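Local coordinates for protein acyl-coenzyme A oxidase (Caenorhabditis elegans, PDB 5K3H) that catalyses the FAD-dependent desaturation of acyl-CoAs, the first step of peroxisomal beta-oxidation, passing electrons to oxygen to give hydrogen peroxide, at residues G11-L16 against S317-Q322; M119-L124 against R139-E144; F347-Y352 against H568-Y573; L383-S388 against L442-Y447. All blocks are in the same frame, centred on the assembly; numbering follows the deposited sequence.

Interaction 1: residues G11-L16 against S317-Q322; sequences GDNPDL and SAVRRQ
R321 grips D15 side-on in a two-nitrogen salt bridge that joins the N-capped start of helix 14-21 to the chain leaving helix 300-319. NH2 of R321 donates to OD1 of D15 at 2.9 Å and NE to OD2 at 3.0 Å, both bonds nearly straight. The oxygens lie in the guanidinium plane, yet the arginine meets the carboxylate from above, the two planes being 48° apart. NH1 of R321 turns instead to the backbone O of E331. A methionine in its place would probably leave the D15 carboxylate without its charged mate and E331 O without this donor. N13 forms the N-cap, its OD1 accepting from D15 N at 2.8 Å, while its ND2 rests against V319 and bonds G634 O. After V319, the FAD-binding R320 points away and bonds M154 O of the second subunit. Next to the ion pair the packing is apolar: CB of L16 lies 4.1 Å from V319 CG1, and CD1 of L16 touches A318 CB at 3.9 Å.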
loop_
_atom_site.group_PDB
_atom_site.type_symbol
_atom_site.label_atom_id
_atom_site.label_comp_id
_atom_site.label_asym_id
_atom_site.label_seq_id
_atom_site.Cartn_x
_atom_site.Cartn_y
_atom_site.Cartn_z
ATOM N N GLY B 11 -17.725 -3.554 31.244
ATOM C CA GLY B 11 -16.957 -2.329 31.160
ATOM C C GLY B 11 -16.451 -1.983 29.785
ATOM O O GLY B 11 -15.845 -0.921 29.623
ATOM N N ASP B 12 -16.659 -2.851 28.793
ATOM C CA ASP B 12 -16.247 -2.541 27.439
ATOM C C ASP B 12 -17.038 -1.343 26.920
ATOM O O ASP B 12 -18.110 -1.001 27.432
ATOM C CB ASP B 12 -16.470 -3.738 26.517
ATOM C CG ASP B 12 -15.505 -4.898 26.789
ATOM O OD1 ASP B 12 -14.510 -4.751 27.556
ATOM O OD2 ASP B 12 -15.713 -5.966 26.173
ATOM N N ASN B 13 -16.496 -0.703 25.897
ATOM C CA ASN B 13 -17.183 0.381 25.213
ATOM C C ASN B 13 -18.575 -0.064 24.769
ATOM O O ASN B 13 -18.689 -1.010 23.982
ATOM C CB ASN B 13 -16.369 0.809 23.994
ATOM C CG ASN B 13 -16.949 2.036 23.300
ATOM O OD1 ASN B 13 -18.159 2.272 23.306
ATOM N ND2 ASN B 13 -16.075 2.826 22.697
ATOM N N PRO B 14 -19.643 0.586 25.229
ATOM C CA PRO B 14 -20.988 0.097 24.888
ATOM C C PRO B 14 -21.279 0.144 23.402
ATOM O O PRO B 14 -22.139 -0.615 22.933
ATOM C CB PRO B 14 -21.923 1.025 25.677
ATOM C CG PRO B 14 -21.131 2.225 25.983
ATOM C CD PRO B 14 -19.682 1.806 26.055
ATOM N N ASP B 15 -20.604 1.010 22.645
ATOM C CA ASP B 15 -20.786 1.009 21.194
ATOM C C ASP B 15 -20.227 -0.256 20.555
ATOM O O ASP B 15 -20.788 -0.770 19.583
ATOM C CB ASP B 15 -20.156 2.266 20.604
ATOM C CG ASP B 15 -21.072 3.479 20.734
ATOM O OD1 ASP B 15 -22.308 3.268 20.865
ATOM O OD2 ASP B 15 -20.559 4.626 20.741
ATOM N N LEU B 16 -19.122 -0.778 21.086
ATOM C CA LEU B 16 -18.572 -2.028 20.583
ATOM C C LEU B 16 -19.361 -3.220 21.113
ATOM O O LEU B 16 -19.698 -4.138 20.351
ATOM C CB LEU B 16 -17.102 -2.135 20.976
ATOM C CG LEU B 16 -16.299 -3.320 20.474
ATOM C CD1 LEU B 16 -16.438 -3.460 18.981
ATOM C CD2 LEU B 16 -14.852 -3.111 20.842
ATOM N N SER B 317 -14.528 1.066 13.571
ATOM C CA SER B 317 -15.740 1.561 12.919
ATOM C C SER B 317 -16.950 1.473 13.837
ATOM O O SER B 317 -17.889 2.269 13.694
ATOM C CB SER B 317 -16.038 0.770 11.642
ATOM O OG SER B 317 -15.051 0.952 10.634
ATOM N N ALA B 318 -16.926 0.566 14.817
ATOM C CA ALA B 318 -18.031 0.467 15.771
ATOM C C ALA B 318 -17.946 1.555 16.849
ATOM O O ALA B 318 -18.980 2.031 17.331
ATOM C CB ALA B 318 -18.047 -0.923 16.421
ATOM N N VAL B 319 -16.735 1.993 17.210
ATOM C CA VAL B 319 -16.592 3.002 18.255
ATOM C C VAL B 319 -16.494 4.429 17.703
ATOM O O VAL B 319 -16.772 5.387 18.439
ATOM C CB VAL B 319 -15.369 2.655 19.129
ATOM C CG1 VAL B 319 -15.351 1.178 19.434
ATOM C CG2 VAL B 319 -14.065 3.071 18.486
ATOM N N ARG B 320 -16.131 4.595 16.428
ATOM C CA ARG B 320 -15.996 5.905 15.795
ATOM C C ARG B 320 -17.348 6.403 15.286
ATOM O O ARG B 320 -17.947 5.777 14.416
ATOM C CB ARG B 320 -14.997 5.808 14.647
ATOM C CG ARG B 320 -14.805 7.071 13.826
ATOM C CD ARG B 320 -14.392 8.221 14.721
ATOM N NE ARG B 320 -13.866 9.317 13.926
ATOM C CZ ARG B 320 -13.015 10.241 14.361
ATOM N NH1 ARG B 320 -12.572 10.223 15.623
ATOM N NH2 ARG B 320 -12.595 11.174 13.511
ATOM N N ARG B 321 -17.821 7.533 15.809
ATOM C CA ARG B 321 -19.048 8.176 15.347
ATOM C C ARG B 321 -18.688 9.421 14.541
ATOM O O ARG B 321 -17.910 10.255 15.009
ATOM C CB ARG B 321 -19.945 8.527 16.540
ATOM C CG ARG B 321 -20.687 7.303 17.105
ATOM C CD ARG B 321 -21.429 7.595 18.368
ATOM N NE ARG B 321 -22.101 6.410 18.913
ATOM C CZ ARG B 321 -23.329 6.031 18.556
ATOM N NH1 ARG B 321 -23.991 6.753 17.655
ATOM N NH2 ARG B 321 -23.903 4.961 19.092
ATOM N N GLN B 322 -19.243 9.557 13.334
ATOM C CA GLN B 322 -18.798 10.644 12.453
ATOM C C GLN B 322 -19.823 10.862 11.362
ATOM O O GLN B 322 -20.132 9.933 10.610
ATOM C CB GLN B 322 -17.419 10.341 11.836
ATOM C CG GLN B 322 -16.660 11.555 11.247
ATOM C CD GLN B 322 -15.997 12.476 12.305
ATOM O OE1 GLN B 322 -15.344 13.477 11.953
ATOM N NE2 GLN B 322 -16.162 12.143 13.592
HETATM O O HOH W 1 -17.840 4.950 20.550
#

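Interaction 2: residues M119-L124 against R139-E144; sequences MFIPAL and RALRRE
With CG1 swung beside its backbone N (chi1 -78°) and the chain then nearly extended, I121 runs out over A140 and L141. F120 takes the other course, CG trans to the backbone N (chi1 -175°), which carries its ring along the flank of the same alanine. These residues close the helical hairpin of 114-127 and 130-141 in the N-terminal domain. A140 CB sits among F120, I121 and L124: it lies 3.7 Å from I121 CG1 and 3.7 Å from F120 CE2, meeting the ring obliquely, while L124 CD1 approaches at 4.1 Å and sits over one face of the F120 ring. Toward the surface, the I121 and L141 side chains cross obliquely, CD1 of I121 3.9 Å from CD2 of L141. The second helix stops in a Schellman motif at R143. R139, R142 and E144 form a salt-bridge network, and NH2 of R139 forms a salt bridge with E225. F120 lies about 6 Å, side chain to side chain, from the FAD-binding Y149, against which M119 and A123 pack. Between the two segments there is only hydrocarbon packing round a small residue; polar ties within the hairpin run from H116 to A140 O and from Q133 to L124 O.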
loop_
_atom_site.group_PDB
_atom_site.type_symbol
_atom_site.label_atom_id
_atom_site.label_comp_id
_atom_site.label_asym_id
_atom_site.label_seq_id
_atom_site.Cartn_x
_atom_site.Cartn_y
_atom_site.Cartn_z
ATOM N N MET B 119 12.897 -22.194 6.841
ATOM C CA MET B 119 13.626 -22.732 5.700
ATOM C C MET B 119 14.794 -23.620 6.092
ATOM O O MET B 119 15.001 -24.656 5.465
ATOM C CB MET B 119 14.169 -21.587 4.816
ATOM C CG MET B 119 13.131 -20.816 4.006
ATOM S SD MET B 119 12.136 -21.831 2.899
ATOM C CE MET B 119 13.381 -22.826 2.095
ATOM N N PHE B 120 15.584 -23.233 7.092
ATOM C CA PHE B 120 16.809 -23.972 7.393
ATOM C C PHE B 120 16.499 -25.420 7.746
ATOM O O PHE B 120 16.939 -26.358 7.062
ATOM C CB PHE B 120 17.546 -23.282 8.543
ATOM C CG PHE B 120 18.886 -23.868 8.869
ATOM C CD1 PHE B 120 19.872 -23.964 7.904
ATOM C CD2 PHE B 120 19.193 -24.241 10.171
ATOM C CE1 PHE B 120 21.137 -24.472 8.221
ATOM C CE2 PHE B 120 20.448 -24.736 10.503
ATOM C CZ PHE B 120 21.422 -24.854 9.528
ATOM N N ILE B 121 15.703 -25.623 8.798
ATOM C CA ILE B 121 15.371 -26.979 9.229
ATOM C C ILE B 121 14.587 -27.711 8.143
ATOM O O ILE B 121 14.922 -28.878 7.845
ATOM C CB ILE B 121 14.678 -26.951 10.591
ATOM C CG1 ILE B 121 15.719 -26.742 11.684
ATOM C CG2 ILE B 121 13.864 -28.200 10.826
ATOM C CD1 ILE B 121 15.161 -26.222 12.989
ATOM N N PRO B 122 13.584 -27.105 7.482
ATOM C CA PRO B 122 12.942 -27.830 6.365
ATOM C C PRO B 122 13.916 -28.266 5.281
ATOM O O PRO B 122 13.778 -29.373 4.741
ATOM C CB PRO B 122 11.900 -26.825 5.853
ATOM C CG PRO B 122 11.501 -26.088 7.092
ATOM C CD PRO B 122 12.800 -25.920 7.872
ATOM N N ALA B 123 14.912 -27.444 4.951
ATOM C CA ALA B 123 15.890 -27.858 3.950
ATOM C C ALA B 123 16.706 -29.061 4.438
ATOM O O ALA B 123 16.996 -29.981 3.665
ATOM C CB ALA B 123 16.779 -26.673 3.581
ATOM N N LEU B 124 17.081 -29.078 5.723
ATOM C CA LEU B 124 17.803 -30.226 6.270
ATOM C C LEU B 124 16.973 -31.502 6.225
ATOM O O LEU B 124 17.497 -32.573 5.902
ATOM C CB LEU B 124 18.252 -29.948 7.703
ATOM C CG LEU B 124 19.386 -28.949 7.837
ATOM C CD1 LEU B 124 19.630 -28.607 9.286
ATOM C CD2 LEU B 124 20.619 -29.595 7.214
ATOM N N ARG B 139 21.510 -30.448 15.895
ATOM C CA ARG B 139 21.989 -29.192 16.461
ATOM C C ARG B 139 21.021 -28.053 16.158
ATOM O O ARG B 139 20.738 -27.214 17.030
ATOM C CB ARG B 139 23.379 -28.873 15.911
ATOM C CG ARG B 139 24.469 -29.858 16.283
ATOM C CD ARG B 139 25.840 -29.256 15.968
ATOM N NE ARG B 139 26.258 -28.197 16.887
ATOM C CZ ARG B 139 27.164 -27.271 16.581
ATOM N NH1 ARG B 139 27.721 -27.261 15.375
ATOM N NH2 ARG B 139 27.505 -26.349 17.469
ATOM N N ALA B 140 20.462 -28.036 14.942
ATOM C CA ALA B 140 19.513 -26.990 14.585
ATOM C C ALA B 140 18.267 -27.087 15.451
ATOM O O ALA B 140 17.810 -26.084 16.007
ATOM C CB ALA B 140 19.167 -27.073 13.099
ATOM N N LEU B 141 17.721 -28.302 15.604
ATOM C CA LEU B 141 16.535 -28.473 16.449
ATOM C C LEU B 141 16.825 -28.103 17.899
ATOM O O LEU B 141 15.962 -27.543 18.587
ATOM C CB LEU B 141 16.008 -29.907 16.355
ATOM C CG LEU B 141 15.275 -30.237 15.050
ATOM C CD1 LEU B 141 14.983 -31.738 14.933
ATOM C CD2 LEU B 141 13.986 -29.434 14.934
ATOM N N ARG B 142 18.037 -28.365 18.369
ATOM C CA ARG B 142 18.421 -27.978 19.721
ATOM C C ARG B 142 18.830 -26.517 19.823
ATOM O O ARG B 142 19.179 -26.063 20.922
ATOM C CB ARG B 142 19.566 -28.863 20.212
ATOM C CG ARG B 142 19.175 -30.306 20.486
ATOM C CD ARG B 142 20.422 -31.101 20.824
ATOM N NE ARG B 142 21.152 -30.388 21.871
ATOM C CZ ARG B 142 20.847 -30.418 23.161
ATOM N NH1 ARG B 142 19.813 -31.139 23.587
ATOM N NH2 ARG B 142 21.566 -29.712 24.020
ATOM N N ARG B 143 18.823 -25.791 18.702
ATOM C CA ARG B 143 19.172 -24.375 18.662
ATOM C C ARG B 143 20.613 -24.153 19.108
ATOM O O ARG B 143 20.929 -23.117 19.708
ATOM C CB ARG B 143 18.192 -23.524 19.483
ATOM C CG ARG B 143 16.725 -23.700 19.052
ATOM C CD ARG B 143 15.731 -22.779 19.794
ATOM N NE ARG B 143 14.535 -22.506 18.972
ATOM C CZ ARG B 143 13.340 -22.132 19.444
ATOM N NH1 ARG B 143 13.153 -21.992 20.739
ATOM N NH2 ARG B 143 12.321 -21.903 18.625
ATOM N N GLU B 144 21.493 -25.139 18.838
ATOM C CA GLU B 144 22.929 -24.962 19.071
ATOM C C GLU B 144 23.558 -24.059 18.034
ATOM O O GLU B 144 24.629 -23.487 18.287
ATOM C CB GLU B 144 23.685 -26.291 19.046
ATOM C CG GLU B 144 23.261 -27.295 20.088
ATOM C CD GLU B 144 24.062 -28.588 20.010
ATOM O OE1 GLU B 144 25.229 -28.567 19.553
ATOM O OE2 GLU B 144 23.492 -29.647 20.353
#

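Interaction 3: residues F347-Y352 against H568-Y573; sequences FIARAY and HLHVNY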
loop_
_atom_site.group_PDB
_atom_site.type_symbol
_atom_site.label_atom_id
_atom_site.label_comp_id
_atom_site.label_asym_id
_atom_site.label_seq_id
_atom_site.Cartn_x
_atom_site.Cartn_y
_atom_site.Cartn_z
ATOM N N PHE B 347 -13.924 -8.276 2.590
ATOM C CA PHE B 347 -12.603 -8.762 2.960
ATOM C C PHE B 347 -12.636 -9.629 4.203
ATOM O O PHE B 347 -11.727 -10.444 4.403
ATOM C CB PHE B 347 -11.667 -7.576 3.153
ATOM C CG PHE B 347 -11.533 -6.747 1.909
ATOM C CD1 PHE B 347 -10.790 -7.200 0.834
ATOM C CD2 PHE B 347 -12.215 -5.540 1.785
ATOM C CE1 PHE B 347 -10.706 -6.452 -0.318
ATOM C CE2 PHE B 347 -12.124 -4.780 0.616
ATOM C CZ PHE B 347 -11.373 -5.238 -0.424
ATOM N N ILE B 348 -13.669 -9.495 5.030
ATOM C CA ILE B 348 -13.895 -10.527 6.031
ATOM C C ILE B 348 -14.145 -11.848 5.329
ATOM O O ILE B 348 -13.533 -12.873 5.662
ATOM C CB ILE B 348 -15.066 -10.156 6.957
ATOM C CG1 ILE B 348 -14.816 -8.774 7.579
ATOM C CG2 ILE B 348 -15.240 -11.269 8.005
ATOM C CD1 ILE B 348 -15.954 -8.226 8.475
ATOM N N ALA B 349 -14.977 -11.814 4.282
ATOM C CA ALA B 349 -15.267 -13.009 3.495
ATOM C C ALA B 349 -13.997 -13.609 2.929
ATOM O O ALA B 349 -13.779 -14.816 3.043
ATOM C CB ALA B 349 -16.249 -12.674 2.362
ATOM N N ARG B 350 -13.133 -12.778 2.333
ATOM C CA ARG B 350 -11.871 -13.271 1.769
ATOM C C ARG B 350 -10.983 -13.905 2.833
ATOM O O ARG B 350 -10.232 -14.837 2.526
ATOM C CB ARG B 350 -11.091 -12.146 1.073
ATOM C CG ARG B 350 -11.656 -11.670 -0.217
ATOM C CD ARG B 350 -10.809 -10.568 -0.890
ATOM N NE ARG B 350 -11.373 -10.298 -2.207
ATOM C CZ ARG B 350 -10.914 -9.430 -3.110
ATOM N NH1 ARG B 350 -9.837 -8.681 -2.874
ATOM N NH2 ARG B 350 -11.568 -9.312 -4.266
ATOM N N ALA B 351 -10.959 -13.362 4.060
ATOM C CA ALA B 351 -10.083 -13.948 5.087
ATOM C C ALA B 351 -10.504 -15.380 5.421
ATOM O O ALA B 351 -9.667 -16.289 5.436
ATOM C CB ALA B 351 -10.059 -13.087 6.354
ATOM N N TYR B 352 -11.805 -15.602 5.637
ATOM C CA TYR B 352 -12.333 -16.955 5.802
ATOM C C TYR B 352 -12.104 -17.779 4.542
ATOM O O TYR B 352 -11.727 -18.956 4.617
ATOM C CB TYR B 352 -13.830 -16.912 6.137
ATOM C CG TYR B 352 -14.144 -16.675 7.610
ATOM C CD1 TYR B 352 -14.181 -15.380 8.133
ATOM C CD2 TYR B 352 -14.418 -17.736 8.471
ATOM C CE1 TYR B 352 -14.466 -15.154 9.471
ATOM C CE2 TYR B 352 -14.711 -17.517 9.785
ATOM C CZ TYR B 352 -14.732 -16.222 10.297
ATOM O OH TYR B 352 -15.017 -15.986 11.633
ATOM N N HIS B 568 -22.241 -15.966 0.414
ATOM C CA HIS B 568 -23.084 -15.284 -0.564
ATOM C C HIS B 568 -22.588 -13.881 -0.836
ATOM O O HIS B 568 -22.713 -13.395 -1.966
ATOM C CB HIS B 568 -24.537 -15.227 -0.105
ATOM C CG HIS B 568 -25.322 -16.439 -0.464
ATOM N ND1 HIS B 568 -25.395 -17.552 0.351
ATOM C CD2 HIS B 568 -26.004 -16.747 -1.593
ATOM C CE1 HIS B 568 -26.127 -18.476 -0.243
ATOM N NE2 HIS B 568 -26.503 -18.014 -1.426
ATOM N N LEU B 569 -22.067 -13.197 0.188
ATOM C CA LEU B 569 -21.400 -11.914 -0.045
ATOM C C LEU B 569 -20.190 -12.085 -0.958
ATOM O O LEU B 569 -20.009 -11.334 -1.930
ATOM C CB LEU B 569 -20.963 -11.303 1.286
ATOM C CG LEU B 569 -20.206 -9.970 1.236
ATOM C CD1 LEU B 569 -21.052 -8.866 0.569
ATOM C CD2 LEU B 569 -19.774 -9.557 2.623
ATOM N N HIS B 570 -19.365 -13.096 -0.664
ATOM C CA HIS B 570 -18.154 -13.354 -1.432
ATOM C C HIS B 570 -18.465 -13.563 -2.911
ATOM O O HIS B 570 -17.876 -12.907 -3.780
ATOM C CB HIS B 570 -17.433 -14.571 -0.828
ATOM C CG HIS B 570 -16.078 -14.853 -1.414
ATOM N ND1 HIS B 570 -15.029 -13.963 -1.338
ATOM C CD2 HIS B 570 -15.594 -15.948 -2.048
ATOM C CE1 HIS B 570 -13.966 -14.485 -1.925
ATOM N NE2 HIS B 570 -14.281 -15.691 -2.359
ATOM N N VAL B 571 -19.371 -14.490 -3.230
ATOM C CA VAL B 571 -19.572 -14.801 -4.644
ATOM C C VAL B 571 -20.159 -13.603 -5.390
ATOM O O VAL B 571 -19.800 -13.353 -6.545
ATOM C CB VAL B 571 -20.434 -16.070 -4.813
ATOM C CG1 VAL B 571 -19.705 -17.291 -4.273
ATOM C CG2 VAL B 571 -21.792 -15.904 -4.109
ATOM N N ASN B 572 -20.994 -12.790 -4.735
ATOM C CA ASN B 572 -21.526 -11.607 -5.418
ATOM C C ASN B 572 -20.483 -10.504 -5.569
ATOM O O ASN B 572 -20.425 -9.845 -6.615
ATOM C CB ASN B 572 -22.761 -11.075 -4.698
ATOM C CG ASN B 572 -23.982 -11.891 -5.005
ATOM O OD1 ASN B 572 -24.516 -11.818 -6.118
ATOM N ND2 ASN B 572 -24.469 -12.648 -4.017
ATOM N N TYR B 573 -19.675 -10.262 -4.530
ATOM C CA TYR B 573 -18.610 -9.271 -4.647
ATOM C C TYR B 573 -17.583 -9.685 -5.695
ATOM O O TYR B 573 -17.182 -8.882 -6.547
ATOM C CB TYR B 573 -17.936 -9.084 -3.299
ATOM C CG TYR B 573 -16.911 -7.989 -3.294
ATOM C CD1 TYR B 573 -17.289 -6.669 -3.053
ATOM C CD2 TYR B 573 -15.578 -8.254 -3.553
ATOM C CE1 TYR B 573 -16.360 -5.651 -3.042
ATOM C CE2 TYR B 573 -14.645 -7.234 -3.544
ATOM C CZ TYR B 573 -15.048 -5.943 -3.283
ATOM O OH TYR B 573 -14.135 -4.923 -3.270
#
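A349 and H570 mark the crossing of helix 338-367, in the C-alpha1 region, with helix 557-577 of the C-terminal helical region; the short axes pass 8.9 Å apart at 108°. The small A349 is consistent with this approach, its CB touching H570 CB at 3.9 Å. With CG trans to the backbone N (chi1 -173°), the H570 ring crosses R350 at about a right angle and sets CE1 4.0 Å from R350 CG, the aliphatic carbon lying at the ring edge. R350 is extended from CG to NE and so carries its guanidinium past the histidine to Y573. There NH2 of R350 meets CE2 of Y573 at 3.8 Å in the plane of the tyrosine ring, and the guanidinium and ring stand 79° apart; this is an edge approach rather than a cation-pi stack. The Y573 hydroxyl ends the row, its OH 4.0 Å from F347 CZ in an oblique crossing. The F347-Y573 end borders the nucleotide site: Y573 meets the ring of H342, which probably binds ATP, and F347 neighbours Q404, which binds ATP, their side chains about 4 Å apart. Across the two segments there is only van der Waals contact, yet a buried arginine charge sits within it. The R350-E574 salt bridge, made by NE, links the crossing helices just beyond the segments, while E400 reaches NH1 from helix 382-408, and the two glutamates are likely to neutralise that charge.

Interaction 4: residues L383-S388 against L442-Y447; sequences LHALTS and LQLARY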
loop_
_atom_site.group_PDB
_atom_site.type_symbol
_atom_site.label_atom_id
_atom_site.label_comp_id
_atom_site.label_asym_id
_atom_site.label_seq_id
_atom_site.Cartn_x
_atom_site.Cartn_y
_atom_site.Cartn_z
ATOM N N LEU B 383 -1.276 -29.629 -8.562
ATOM C CA LEU B 383 -1.235 -28.881 -7.318
ATOM C C LEU B 383 -0.090 -27.883 -7.254
ATOM O O LEU B 383 -0.252 -26.814 -6.652
ATOM C CB LEU B 383 -1.140 -29.844 -6.132
ATOM C CG LEU B 383 -1.453 -29.263 -4.749
ATOM C CD1 LEU B 383 -2.900 -28.794 -4.658
ATOM C CD2 LEU B 383 -1.144 -30.283 -3.661
ATOM N N HIS B 384 1.061 -28.188 -7.854
ATOM C CA HIS B 384 2.138 -27.210 -7.850
ATOM C C HIS B 384 1.764 -26.002 -8.688
ATOM O O HIS B 384 2.220 -24.885 -8.404
ATOM C CB HIS B 384 3.438 -27.833 -8.364
ATOM C CG HIS B 384 4.608 -26.888 -8.365
ATOM N ND1 HIS B 384 5.149 -26.364 -7.207
ATOM C CD2 HIS B 384 5.327 -26.359 -9.386
ATOM C CE1 HIS B 384 6.156 -25.563 -7.514
ATOM N NE2 HIS B 384 6.283 -25.540 -8.831
ATOM N N ALA B 385 0.949 -26.213 -9.730
ATOM C CA ALA B 385 0.476 -25.115 -10.570
ATOM C C ALA B 385 -0.510 -24.222 -9.824
ATOM O O ALA B 385 -0.383 -22.988 -9.834
ATOM C CB ALA B 385 -0.173 -25.683 -11.827
ATOM N N LEU B 386 -1.490 -24.835 -9.158
ATOM C CA LEU B 386 -2.502 -24.082 -8.426
ATOM C C LEU B 386 -1.884 -23.289 -7.285
ATOM O O LEU B 386 -2.209 -22.114 -7.080
ATOM C CB LEU B 386 -3.565 -25.047 -7.904
ATOM C CG LEU B 386 -4.562 -24.486 -6.885
ATOM C CD1 LEU B 386 -5.642 -23.636 -7.547
ATOM C CD2 LEU B 386 -5.163 -25.640 -6.067
ATOM N N THR B 387 -1.005 -23.935 -6.520
ATOM C CA THR B 387 -0.287 -23.288 -5.427
ATOM C C THR B 387 0.485 -22.057 -5.904
ATOM O O THR B 387 0.567 -21.051 -5.191
ATOM C CB THR B 387 0.636 -24.325 -4.794
ATOM O OG1 THR B 387 -0.167 -25.210 -4.009
ATOM C CG2 THR B 387 1.714 -23.686 -3.916
ATOM N N SER B 388 1.067 -22.118 -7.105
ATOM C CA SER B 388 1.759 -20.941 -7.625
ATOM C C SER B 388 0.795 -19.774 -7.779
ATOM O O SER B 388 1.127 -18.632 -7.441
ATOM C CB SER B 388 2.399 -21.250 -8.982
ATOM O OG SER B 388 2.915 -22.568 -9.018
ATOM N N LEU B 442 2.629 -16.986 -14.339
ATOM C CA LEU B 442 2.929 -17.536 -15.658
ATOM C C LEU B 442 3.340 -19.019 -15.579
ATOM O O LEU B 442 3.187 -19.749 -16.567
ATOM C CB LEU B 442 3.970 -16.628 -16.342
ATOM C CG LEU B 442 3.437 -15.296 -16.944
ATOM C CD1 LEU B 442 4.540 -14.376 -17.421
ATOM C CD2 LEU B 442 2.516 -15.547 -18.118
ATOM N N GLN B 443 3.794 -19.494 -14.418
ATOM C CA GLN B 443 3.954 -20.930 -14.226
ATOM C C GLN B 443 2.604 -21.661 -14.243
ATOM O O GLN B 443 2.483 -22.744 -14.830
ATOM C CB GLN B 443 4.674 -21.180 -12.913
ATOM C CG GLN B 443 4.790 -22.628 -12.520
ATOM C CD GLN B 443 5.748 -22.778 -11.376
ATOM O OE1 GLN B 443 5.513 -23.552 -10.440
ATOM N NE2 GLN B 443 6.834 -22.003 -11.422
ATOM N N LEU B 444 1.580 -21.103 -13.585
ATOM C CA LEU B 444 0.231 -21.644 -13.737
ATOM C C LEU B 444 -0.256 -21.504 -15.175
ATOM O O LEU B 444 -0.947 -22.387 -15.698
ATOM C CB LEU B 444 -0.729 -20.952 -12.757
ATOM C CG LEU B 444 -2.245 -21.208 -12.832
ATOM C CD1 LEU B 444 -2.589 -22.689 -12.790
ATOM C CD2 LEU B 444 -2.938 -20.476 -11.685
ATOM N N ALA B 445 0.093 -20.399 -15.831
ATOM C CA ALA B 445 -0.330 -20.195 -17.215
ATOM C C ALA B 445 0.144 -21.318 -18.126
ATOM O O ALA B 445 -0.602 -21.760 -19.003
ATOM C CB ALA B 445 0.186 -18.855 -17.735
ATOM N N ARG B 446 1.396 -21.771 -17.958
ATOM C CA ARG B 446 1.914 -22.872 -18.773
ATOM C C ARG B 446 1.061 -24.122 -18.612
ATOM O O ARG B 446 0.740 -24.799 -19.599
ATOM C CB ARG B 446 3.383 -23.156 -18.425
ATOM C CG ARG B 446 4.350 -22.030 -18.819
ATOM C CD ARG B 446 5.771 -22.535 -19.082
ATOM N NE ARG B 446 6.592 -21.510 -19.746
ATOM C CZ ARG B 446 6.629 -21.292 -21.070
ATOM N NH1 ARG B 446 5.902 -22.030 -21.903
ATOM N NH2 ARG B 446 7.395 -20.329 -21.572
ATOM N N TYR B 447 0.667 -24.419 -17.371
ATOM C CA TYR B 447 -0.172 -25.574 -17.088
ATOM C C TYR B 447 -1.581 -25.414 -17.655
ATOM O O TYR B 447 -2.182 -26.394 -18.106
ATOM C CB TYR B 447 -0.203 -25.807 -15.584
ATOM C CG TYR B 447 -1.151 -26.886 -15.150
ATOM C CD1 TYR B 447 -0.870 -28.210 -15.402
ATOM C CD2 TYR B 447 -2.311 -26.573 -14.442
ATOM C CE1 TYR B 447 -1.733 -29.207 -14.998
ATOM C CE2 TYR B 447 -3.174 -27.551 -14.025
ATOM C CZ TYR B 447 -2.873 -28.870 -14.310
ATOM O OH TYR B 447 -3.719 -29.873 -13.913
#
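A385 packs directly against Y447 and L444 where helices 382-408 and 437-456 cross at 141°, their short axes 8.1 Å apart. This is the tight side. CB of A385 lies 3.5 Å from Y447 CD2, reaching the ring obliquely, and 4.0 Å from L444 CD1, while the A385 carbonyl O is overlaid by L444 CB at 3.6 Å. The Y447 ring is steadied at its far end by a hydrogen bond between its OH and OD2 of D382. L444 also touches T539 on helix 520-553, close to the ATP-binding S535. The other flank, around Q443, is looser and more open to solvent. With CG trans to the backbone N (chi1 174°) and the chain extended beyond it, Q443 brings the OE1 end of its amide obliquely to the NE2-CD2 side of the exposed H384 ring. OE1 of Q443 comes 2.7 Å from H384 NE2, but the angle is too poor for a hydrogen bond. An alanine here would probably leave H384 without the OE1 contact and freer to turn. S388 OG stands 3.1 Å from the same oxygen, yet it is bonded to H384 O of its own helix. Cohesion between the segments therefore rests on apolar packing without a hydrogen bond, the polar tie between the helices being Y447 OH to D382 at the apolar end.

How the interactions relate
Starting at the N terminus, interaction 1 closes a loop of some 300 residues, bringing the first helix back to the end of helix 300-319. Interaction 2 is nested within that loop as a short helical hairpin of the N-terminal domain, about 33 Å away at the nearest atoms. Interaction 3 opens only after interaction 1 has closed; helix 338-367 follows helix 300-319 directly, and the contact joins it to the C-terminal helical region. Interaction 4 is nested inside the loop of interaction 3 and pairs two helices of the C-alpha1 region; the centres of interactions 3 and 4 lie 24 Å apart. No loops cross. Interactions 1 and 2 also touch the second subunit, whereas 3 and 4 lie within one chain.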